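Local structure of inactive dihydroorotase-like domain (Chaetomium thermophilum, 5NNL) at residues Gln5-Ile10 with Arg263-Pro268; His118-Pro123 with Ser145-Arg150; Gln224-Leu229 with Gly296-Phe301. The protein is an inactive dihydroorotase-like domain, a catalytically silent relative of the amidohydrolase-type enzymes with a barrel of alternating strands and helices. All coordinates share one frame; numbering follows the deposited sequence. Where two conformers were deposited one is given.

Contact 1 (Gln5-Ile10 with Arg263-Pro268); sequences QLPGLI and RLHDNP
H265 bonds to G8, and I10 bonds to L264. G8 lies at the short break in strand 3-11. The ring nitrogen ND1 of H265 donates to G8 O at 2.8 Å. It arrives nearly head-on to the carbonyl, although the N-H bends (136°). G8 O is near the ring edge but tilted from the imidazole plane. The second bond is backbone to backbone, from I10 N to L264 O at 2.7 Å. The H265 ring reaches G8 because its CG stands anti to the backbone N (chi1 -178°).

The same ring takes a CH-pi contact. P7 CG sits over the centre of one face, 3.7 Å from the ring centroid. P7 and G8 thus meet the ring from different sides. The fold is the barrel of the amidohydrolase type. Helix 257-271 packs on strand 3-11 and also touches F216 and V215 of strand 215-217. These are the first and last of the eight parallel strands. L9 also touches L243 of helix 242-251.

Two pairs of side chains make apolar contacts. L9 CD2 approaches L264 CB at 4.1 Å. I10 CG2 meets P268 CB at 4.0 Å.

Two methyl groups instead face carbonyl oxygens. I10 CD1 lies 3.8 Å from H265 O, and L264 CD2 lies 3.7 Å from I10 O.

Contact 2 (His118-Pro123 with Ser145-Arg150); sequences HFDAWP and SLHNRR
F119 packs against both H147 and R149, and this is the close-fitting part of the contact. Its CE2 lies 3.7 Å from R149 CD, so the ring meets the aliphatic part of the arginine. The guanidinium plane is turned 78° from the phenyl plane. F119 CB sits over one face of the H147 imidazole, toward its rim, in a CH-pi contact 4.1 Å from the centroid. The two rings themselves meet obliquely. D120 OD1 comes to 3.2 Å from H147 CE1, a close approach to a carbon. The polar partner of H147 NE2 is E116, one helical turn before D120.

The arginine chain bends at chi2 and chi3. This brings R149 NE to R150 O, the carbonyl of the next residue, at 2.7 Å, in the carbonyl plane and on a lone pair. R149 NH2 and W122 NE1 both bond to K126 O, so one carbonyl ties the two side chains together.

The side toward the exposed P123 is looser. R149 NH1 makes only a weak, bent bond to P123 O (122°). A water 2.7 Å from R149 NH1 donates in turn to W122 O. NH1 also lies at the edge of the W122 indole.

The contact joins the C-terminal ends of helices 111-121 and 134-146 and the loops that leave them. F119 touches I100 of strand 98-100, and W122 and R149 both rest on I128 of strand 128-130.

Contact 3 (Gln224-Leu229 with Gly296-Phe301); sequences QLAHFL and GVWSPF
Helix 221-228 follows the last parallel strand, 215-217, of the (beta/alpha)8-type barrel. Its end meets the loop between the antiparallel strands 281-291 and 305-315. The contact is apolar, and W298 is its centre. The indole lies against L225 and A226 of the helix and against L229. It touches each through its six-membered ring.

A226 CB is closest, 3.5 Å from W298 CE3, and CZ3 is almost as near. This methyl group approaches the ring obliquely. L225 comes to the edge instead. Its CD2 lies near the indole plane, 3.7 Å from W298 CH2. L229 touches the same benzo part with CD1, 3.9 Å from W298 CZ2. Both leucine side chains run at about a right angle to the tryptophan. W298 has CG anti to its own N (chi1 175°), which extends the indole from the loop toward the helix. L225 likewise has CG anti to N (chi1 180°), and its CD2 can touch both W298 and P300.

P300 CG meets L225 CD2 at 4.1 Å. The backbone N of P300 lies above one face of the W298 indole, toward the rim. K231, just beyond the helix, also touches W298. Between W298 and P300, S299 turns away from the helix, and its OG bonds to D241. P300 and S299 both touch Y182 of helix 181-185. An ST turn shapes the loop here: F301 N donates to S299 OG at 3.1 Å, with a nearly straight N-H (161°).

Overall arrangement
Contact 1 joins the first long strand, 3-11, to helix 257-271, far along the chain. Contact 2 is nested inside that span, on two successive outer helices of the barrel, 111-121 and 134-146. Contact 3 alternates with contact 1: helix 221-228 precedes helix 257-271, and the 296-301 loop follows it. Strand 3-11 of contact 1 neighbours strand 281-291, which leads into that loop. The centres of contacts 1 and 2 are 27 Å apart, and those of contacts 1 and 3 are 25 Å apart. Contacts 2 and 3 lie on opposite sides of the chain's centre, 37 Å between centres. None touches another. Contacts 1 and 3 therefore tie late parts of the chain to the barrel.

Contact 1 (Gln5-Ile10 with Arg263-Pro268)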
loop_
_atom_site.group_PDB
_atom_site.type_symbol
_atom_site.label_atom_id
_atom_site.label_comp_id
_atom_site.label_asym_id
_atom_site.label_seq_id
_atom_site.Cartn_x
_atom_site.Cartn_y
_atom_site.Cartn_z
ATOM N N GLN A 5 18.121 -12.113 6.136
ATOM C CA GLN A 5 18.494 -10.762 5.740
ATOM C C GLN A 5 17.682 -10.374 4.511
ATOM O O GLN A 5 17.749 -11.052 3.479
ATOM C CB GLN A 5 19.990 -10.669 5.446
ATOM C CG GLN A 5 20.858 -10.430 6.672
ATOM C CD GLN A 5 22.289 -10.901 6.473
ATOM O OE1 GLN A 5 23.012 -10.391 5.614
ATOM N NE2 GLN A 5 22.700 -11.885 7.258
ATOM N N LEU A 6 16.918 -9.293 4.624
ATOM C CA LEU A 6 16.122 -8.796 3.518
ATOM C C LEU A 6 16.559 -7.385 3.154
ATOM O O LEU A 6 17.077 -6.654 4.003
ATOM C CB LEU A 6 14.629 -8.781 3.868
ATOM C CG LEU A 6 13.964 -10.137 4.092
ATOM C CD1 LEU A 6 12.519 -9.961 4.535
ATOM C CD2 LEU A 6 14.023 -10.973 2.830
ATOM N N PRO A 7 16.371 -6.973 1.905
ATOM C CA PRO A 7 16.546 -5.561 1.569
ATOM C C PRO A 7 15.425 -4.735 2.175
ATOM O O PRO A 7 14.420 -5.259 2.661
ATOM C CB PRO A 7 16.494 -5.549 0.042
ATOM C CG PRO A 7 15.625 -6.711 -0.299
ATOM C CD PRO A 7 15.868 -7.753 0.760
ATOM N N GLY A 8 15.611 -3.419 2.146
ATOM C CA GLY A 8 14.559 -2.519 2.570
ATOM C C GLY A 8 13.272 -2.833 1.840
ATOM O O GLY A 8 13.286 -3.049 0.625
ATOM N N LEU A 9 12.157 -2.883 2.561
ATOM C CA LEU A 9 10.893 -3.317 1.980
ATOM C C LEU A 9 10.072 -2.119 1.519
ATOM O O LEU A 9 10.362 -0.963 1.842
ATOM C CB LEU A 9 10.102 -4.168 2.982
ATOM C CG LEU A 9 10.790 -5.466 3.425
ATOM C CD1 LEU A 9 9.945 -6.187 4.472
ATOM C CD2 LEU A 9 11.075 -6.391 2.236
ATOM N N ILE A 10 9.025 -2.418 0.753
ATOM C CA ILE A 10 8.252 -1.412 0.040
ATOM C C ILE A 10 6.776 -1.630 0.331
ATOM O O ILE A 10 6.260 -2.740 0.156
ATOM C CB ILE A 10 8.522 -1.468 -1.476
ATOM C CG1 ILE A 10 10.008 -1.218 -1.748
ATOM C CG2 ILE A 10 7.651 -0.455 -2.218
ATOM C CD1 ILE A 10 10.416 -1.356 -3.209
ATOM N N ARG A 263 6.854 -9.976 -2.973
ATOM C CA ARG A 263 5.619 -9.213 -2.848
ATOM C C ARG A 263 5.797 -7.914 -2.071
ATOM O O ARG A 263 4.925 -7.040 -2.152
ATOM C CB ARG A 263 4.538 -10.077 -2.193
ATOM C CG ARG A 263 3.675 -10.832 -3.196
ATOM C CD ARG A 263 4.509 -11.635 -4.183
ATOM N NE ARG A 263 3.691 -12.198 -5.251
ATOM C CZ ARG A 263 4.154 -13.007 -6.198
ATOM N NH1 ARG A 263 5.430 -13.360 -6.207
ATOM N NH2 ARG A 263 3.337 -13.472 -7.131
ATOM N N LEU A 264 6.898 -7.759 -1.334
ATOM C CA LEU A 264 7.164 -6.541 -0.575
ATOM C C LEU A 264 8.438 -5.836 -1.024
ATOM O O LEU A 264 8.882 -4.892 -0.356
ATOM C CB LEU A 264 7.233 -6.857 0.923
ATOM C CG LEU A 264 5.894 -7.165 1.596
ATOM C CD1 LEU A 264 6.091 -7.545 3.057
ATOM C CD2 LEU A 264 4.926 -5.983 1.483
ATOM N N HIS A 265 9.033 -6.253 -2.143
ATOM C CA HIS A 265 10.208 -5.569 -2.667
ATOM C C HIS A 265 10.324 -5.710 -4.182
ATOM O O HIS A 265 10.081 -4.743 -4.908
ATOM C CB HIS A 265 11.484 -6.090 -2.002
ATOM C CG HIS A 265 12.720 -5.380 -2.462
ATOM N ND1 HIS A 265 13.159 -4.205 -1.890
ATOM C CD2 HIS A 265 13.585 -5.657 -3.465
ATOM C CE1 HIS A 265 14.255 -3.801 -2.507
ATOM N NE2 HIS A 265 14.533 -4.663 -3.469
ATOM N N ASP A 266 10.691 -6.899 -4.667
ATOM C CA ASP A 266 11.004 -7.075 -6.086
ATOM C C ASP A 266 9.860 -6.611 -6.984
ATOM O O ASP A 266 10.047 -5.764 -7.863
ATOM C CB ASP A 266 11.334 -8.539 -6.369
ATOM C CG ASP A 266 12.554 -9.012 -5.616
ATOM O OD1 ASP A 266 12.439 -9.295 -4.406
ATOM O OD2 ASP A 266 13.630 -9.101 -6.238
ATOM N N ASN A 267 8.668 -7.170 -6.782
ATOM C CA ASN A 267 7.557 -6.836 -7.677
ATOM C C ASN A 267 7.093 -5.401 -7.512
ATOM O O ASN A 267 6.928 -4.709 -8.535
ATOM C CB ASN A 267 6.420 -7.836 -7.471
ATOM C CG ASN A 267 6.818 -9.228 -7.857
ATOM O OD1 ASN A 267 7.814 -9.427 -8.553
ATOM N ND2 ASN A 267 6.054 -10.206 -7.407
ATOM N N PRO A 268 6.850 -4.879 -6.308
ATOM C CA PRO A 268 6.461 -3.464 -6.202
ATOM C C PRO A 268 7.494 -2.521 -6.784
ATOM O O PRO A 268 7.141 -1.442 -7.273
ATOM C CB PRO A 268 6.284 -3.249 -4.690
ATOM C CG PRO A 268 6.922 -4.423 -4.030
ATOM C CD PRO A 268 6.854 -5.553 -4.995
#

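Contact 2 (His118-Pro123 with Ser145-Arg150)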
loop_
_atom_site.group_PDB
_atom_site.type_symbol
_atom_site.label_atom_id
_atom_site.label_comp_id
_atom_site.label_asym_id
_atom_site.label_seq_id
_atom_site.Cartn_x
_atom_site.Cartn_y
_atom_site.Cartn_z
ATOM N N HIS A 118 -8.056 10.748 -18.562
ATOM C CA HIS A 118 -6.795 10.582 -17.844
ATOM C C HIS A 118 -5.843 9.668 -18.605
ATOM O O HIS A 118 -4.644 9.954 -18.704
ATOM C CB HIS A 118 -7.063 10.035 -16.443
ATOM C CG HIS A 118 -7.865 10.957 -15.578
ATOM N ND1 HIS A 118 -7.284 11.883 -14.737
ATOM C CD2 HIS A 118 -9.202 11.094 -15.419
ATOM C CE1 HIS A 118 -8.229 12.550 -14.100
ATOM N NE2 HIS A 118 -9.403 12.090 -14.495
ATOM N N PHE A 119 -6.356 8.562 -19.152
ATOM C CA PHE A 119 -5.516 7.684 -19.962
ATOM C C PHE A 119 -4.915 8.419 -21.155
ATOM O O PHE A 119 -3.812 8.080 -21.600
ATOM C CB PHE A 119 -6.321 6.475 -20.438
ATOM C CG PHE A 119 -6.275 5.312 -19.498
ATOM C CD1 PHE A 119 -7.020 5.316 -18.334
ATOM C CD2 PHE A 119 -5.488 4.214 -19.782
ATOM C CE1 PHE A 119 -6.980 4.247 -17.470
ATOM C CE2 PHE A 119 -5.442 3.140 -18.925
ATOM C CZ PHE A 119 -6.190 3.153 -17.765
ATOM N N ASP A 120 -5.625 9.416 -21.692
ATOM C CA ASP A 120 -5.092 10.232 -22.781
ATOM C C ASP A 120 -4.088 11.276 -22.299
ATOM O O ASP A 120 -3.148 11.609 -23.030
ATOM C CB ASP A 120 -6.236 10.932 -23.518
ATOM C CG ASP A 120 -7.200 9.958 -24.161
ATOM O OD1 ASP A 120 -6.763 8.853 -24.544
ATOM O OD2 ASP A 120 -8.393 10.299 -24.288
ATOM N N ALA A 121 -4.270 11.809 -21.089
ATOM C CA ALA A 121 -3.461 12.911 -20.582
ATOM C C ALA A 121 -2.283 12.460 -19.724
ATOM O O ALA A 121 -1.377 13.263 -19.473
ATOM C CB ALA A 121 -4.339 13.862 -19.763
ATOM N N TRP A 122 -2.266 11.208 -19.275
ATOM C CA TRP A 122 -1.252 10.756 -18.329
ATOM C C TRP A 122 -0.126 10.025 -19.057
ATOM O O TRP A 122 -0.389 9.265 -19.993
ATOM C CB TRP A 122 -1.885 9.830 -17.287
ATOM C CG TRP A 122 -0.968 9.379 -16.187
ATOM C CD1 TRP A 122 -0.339 8.174 -16.093
ATOM C CD2 TRP A 122 -0.595 10.119 -15.016
ATOM N NE1 TRP A 122 0.402 8.116 -14.938
ATOM C CE2 TRP A 122 0.265 9.299 -14.261
ATOM C CE3 TRP A 122 -0.905 11.394 -14.536
ATOM C CZ2 TRP A 122 0.823 9.715 -13.052
ATOM C CZ3 TRP A 122 -0.351 11.806 -13.334
ATOM C CH2 TRP A 122 0.503 10.967 -12.607
ATOM N N PRO A 123 1.140 10.230 -18.679
ATOM C CA PRO A 123 2.237 9.569 -19.401
ATOM C C PRO A 123 2.084 8.053 -19.414
ATOM O O PRO A 123 1.735 7.434 -18.407
ATOM C CB PRO A 123 3.485 10.004 -18.625
ATOM C CG PRO A 123 3.101 11.289 -17.989
ATOM C CD PRO A 123 1.643 11.167 -17.657
ATOM N N SER A 145 -5.934 -2.147 -21.966
ATOM C CA SER A 145 -5.679 -2.980 -23.137
ATOM C C SER A 145 -5.731 -2.162 -24.423
ATOM O O SER A 145 -4.916 -2.370 -25.330
ATOM C CB SER A 145 -6.693 -4.121 -23.203
ATOM O OG SER A 145 -6.497 -4.890 -24.378
ATOM N N LEU A 146 -6.680 -1.229 -24.522
ATOM C CA LEU A 146 -6.827 -0.454 -25.748
ATOM C C LEU A 146 -5.709 0.567 -25.912
ATOM O O LEU A 146 -5.386 0.948 -27.039
ATOM C CB LEU A 146 -8.188 0.244 -25.772
ATOM C CG LEU A 146 -9.412 -0.671 -25.913
ATOM C CD1 LEU A 146 -10.696 0.137 -25.849
ATOM C CD2 LEU A 146 -9.365 -1.466 -27.206
ATOM N N HIS A 147 -5.115 1.028 -24.819
ATOM C CA HIS A 147 -3.955 1.902 -24.905
ATOM C C HIS A 147 -2.644 1.137 -24.798
ATOM O O HIS A 147 -1.577 1.758 -24.819
ATOM C CB HIS A 147 -4.020 2.974 -23.817
ATOM C CG HIS A 147 -5.188 3.900 -23.957
ATOM N ND1 HIS A 147 -5.113 5.097 -24.635
ATOM C CD2 HIS A 147 -6.463 3.798 -23.513
ATOM C CE1 HIS A 147 -6.290 5.695 -24.598
ATOM N NE2 HIS A 147 -7.126 4.929 -23.923
ATOM N N ASN A 148 -2.707 -0.188 -24.694
ATOM C CA ASN A 148 -1.524 -1.036 -24.569
ATOM C C ASN A 148 -0.544 -0.470 -23.544
ATOM O O ASN A 148 0.637 -0.253 -23.825
ATOM C CB ASN A 148 -0.841 -1.226 -25.920
ATOM C CG ASN A 148 0.240 -2.285 -25.871
ATOM O OD1 ASN A 148 0.073 -3.337 -25.256
ATOM N ND2 ASN A 148 1.363 -2.002 -26.501
ATOM N N ARG A 149 -1.048 -0.227 -22.338
ATOM C CA ARG A 149 -0.231 0.248 -21.233
ATOM C C ARG A 149 -0.570 -0.561 -19.984
ATOM O O ARG A 149 -1.442 -1.436 -19.999
ATOM C CB ARG A 149 -0.427 1.754 -21.007
ATOM C CG ARG A 149 -1.836 2.183 -20.597
ATOM C CD ARG A 149 -1.765 3.317 -19.594
ATOM N NE ARG A 149 -1.030 2.901 -18.401
ATOM C CZ ARG A 149 -0.233 3.686 -17.681
ATOM N NH1 ARG A 149 -0.044 4.956 -18.019
ATOM N NH2 ARG A 149 0.389 3.193 -16.618
ATOM N N ARG A 150 0.130 -0.261 -18.895
ATOM C CA ARG A 150 0.030 -1.028 -17.663
ATOM C C ARG A 150 -1.079 -0.484 -16.772
ATOM O O ARG A 150 -1.397 0.707 -16.799
ATOM C CB ARG A 150 1.358 -0.999 -16.900
ATOM C CG ARG A 150 2.563 -1.435 -17.719
ATOM C CD ARG A 150 3.853 -1.345 -16.911
ATOM N NE ARG A 150 3.882 -2.305 -15.806
ATOM C CZ ARG A 150 4.827 -3.222 -15.600
ATOM N NH1 ARG A 150 5.874 -3.333 -16.409
ATOM N NH2 ARG A 150 4.729 -4.037 -14.558
HETATM O O HOH W 1 -1.232 6.741 -19.631
#

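Contact 3 (Gln224-Leu229 with Gly296-Phe301)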
loop_
_atom_site.group_PDB
_atom_site.type_symbol
_atom_site.label_atom_id
_atom_site.label_comp_id
_atom_site.label_asym_id
_atom_site.label_seq_id
_atom_site.Cartn_x
_atom_site.Cartn_y
_atom_site.Cartn_z
ATOM N N GLN A 224 -9.525 1.802 7.996
ATOM C CA GLN A 224 -10.968 1.684 7.809
ATOM C C GLN A 224 -11.585 0.762 8.854
ATOM O O GLN A 224 -12.664 1.047 9.387
ATOM C CB GLN A 224 -11.272 1.177 6.399
ATOM C CG GLN A 224 -12.740 0.893 6.144
ATOM C CD GLN A 224 -13.022 0.599 4.688
ATOM O OE1 GLN A 224 -12.117 0.276 3.919
ATOM N NE2 GLN A 224 -14.283 0.717 4.298
ATOM N N LEU A 225 -10.910 -0.345 9.167
ATOM C CA LEU A 225 -11.419 -1.279 10.167
ATOM C C LEU A 225 -11.470 -0.636 11.548
ATOM O O LEU A 225 -12.488 -0.714 12.245
ATOM C CB LEU A 225 -10.546 -2.533 10.191
ATOM C CG LEU A 225 -10.917 -3.640 11.181
ATOM C CD1 LEU A 225 -12.165 -4.379 10.738
ATOM C CD2 LEU A 225 -9.750 -4.604 11.345
ATOM N N ALA A 226 -10.368 -0.014 11.973
ATOM C CA ALA A 226 -10.334 0.603 13.295
ATOM C C ALA A 226 -11.399 1.684 13.427
ATOM O O ALA A 226 -12.056 1.795 14.468
ATOM C CB ALA A 226 -8.949 1.187 13.563
ATOM N N HIS A 227 -11.580 2.496 12.385
ATOM C CA HIS A 227 -12.586 3.551 12.427
ATOM C C HIS A 227 -13.991 2.965 12.533
ATOM O O HIS A 227 -14.808 3.423 13.340
ATOM C CB HIS A 227 -12.454 4.439 11.188
ATOM C CG HIS A 227 -13.348 5.640 11.201
ATOM N ND1 HIS A 227 -13.852 6.185 12.364
ATOM C CD2 HIS A 227 -13.831 6.402 10.191
ATOM C CE1 HIS A 227 -14.604 7.230 12.069
ATOM N NE2 HIS A 227 -14.608 7.383 10.757
ATOM N N PHE A 228 -14.287 1.938 11.731
ATOM C CA PHE A 228 -15.604 1.311 11.776
ATOM C C PHE A 228 -15.892 0.693 13.139
ATOM O O PHE A 228 -17.059 0.595 13.540
ATOM C CB PHE A 228 -15.710 0.247 10.684
ATOM C CG PHE A 228 -17.056 -0.405 10.605
ATOM C CD1 PHE A 228 -18.044 0.122 9.791
ATOM C CD2 PHE A 228 -17.334 -1.546 11.339
ATOM C CE1 PHE A 228 -19.284 -0.476 9.713
ATOM C CE2 PHE A 228 -18.572 -2.148 11.265
ATOM C CZ PHE A 228 -19.549 -1.612 10.451
ATOM N N LEU A 229 -14.857 0.257 13.857
ATOM C CA LEU A 229 -15.019 -0.307 15.192
ATOM C C LEU A 229 -14.858 0.730 16.298
ATOM O O LEU A 229 -14.986 0.385 17.477
ATOM C CB LEU A 229 -14.020 -1.450 15.408
ATOM C CG LEU A 229 -14.175 -2.698 14.528
ATOM C CD1 LEU A 229 -13.124 -3.740 14.895
ATOM C CD2 LEU A 229 -15.569 -3.297 14.637
ATOM N N GLY A 296 0.278 0.224 22.696
ATOM C CA GLY A 296 0.506 1.228 21.674
ATOM C C GLY A 296 -0.625 1.439 20.691
ATOM O O GLY A 296 -1.604 2.133 20.986
ATOM N N VAL A 297 -0.492 0.857 19.514
ATOM C CA VAL A 297 -1.463 1.041 18.446
ATOM C C VAL A 297 -2.482 -0.083 18.523
ATOM O O VAL A 297 -2.138 -1.229 18.837
ATOM C CB VAL A 297 -0.769 1.069 17.071
ATOM C CG1 VAL A 297 -1.689 1.689 16.020
ATOM C CG2 VAL A 297 0.559 1.817 17.144
ATOM N N TRP A 298 -3.743 0.241 18.247
ATOM C CA TRP A 298 -4.772 -0.787 18.219
ATOM C C TRP A 298 -4.475 -1.795 17.118
ATOM O O TRP A 298 -3.958 -1.445 16.053
ATOM C CB TRP A 298 -6.155 -0.175 17.995
ATOM C CG TRP A 298 -7.215 -1.227 17.846
ATOM C CD1 TRP A 298 -7.863 -1.885 18.852
ATOM C CD2 TRP A 298 -7.734 -1.762 16.619
ATOM N NE1 TRP A 298 -8.757 -2.789 18.329
ATOM C CE2 TRP A 298 -8.697 -2.733 16.962
ATOM C CE3 TRP A 298 -7.479 -1.513 15.266
ATOM C CZ2 TRP A 298 -9.406 -3.452 16.002
ATOM C CZ3 TRP A 298 -8.187 -2.228 14.314
ATOM C CH2 TRP A 298 -9.138 -3.187 14.688
ATOM N N SER A 299 -4.808 -3.058 17.381
ATOM C CA SER A 299 -4.627 -4.114 16.408
ATOM C C SER A 299 -5.726 -5.144 16.619
ATOM O O SER A 299 -6.044 -5.464 17.773
ATOM C CB SER A 299 -3.255 -4.783 16.536
ATOM O OG SER A 299 -3.188 -5.956 15.743
ATOM N N PRO A 300 -6.325 -5.677 15.546
ATOM C CA PRO A 300 -7.269 -6.792 15.720
ATOM C C PRO A 300 -6.619 -8.054 16.255
ATOM O O PRO A 300 -7.336 -9.008 16.580
ATOM C CB PRO A 300 -7.823 -7.011 14.306
ATOM C CG PRO A 300 -6.778 -6.463 13.397
ATOM C CD PRO A 300 -6.161 -5.310 14.128
ATOM N N PHE A 301 -5.290 -8.090 16.352
ATOM C CA PHE A 301 -4.565 -9.237 16.878
ATOM C C PHE A 301 -3.912 -8.945 18.224
ATOM O O PHE A 301 -3.060 -9.720 18.668
ATOM C CB PHE A 301 -3.505 -9.687 15.871
ATOM C CG PHE A 301 -4.061 -10.035 14.524
ATOM C CD1 PHE A 301 -4.633 -11.273 14.296
ATOM C CD2 PHE A 301 -4.010 -9.124 13.485
ATOM C CE1 PHE A 301 -5.146 -11.595 13.056
ATOM C CE2 PHE A 301 -4.521 -9.440 12.244
ATOM C CZ PHE A 301 -5.090 -10.676 12.028
#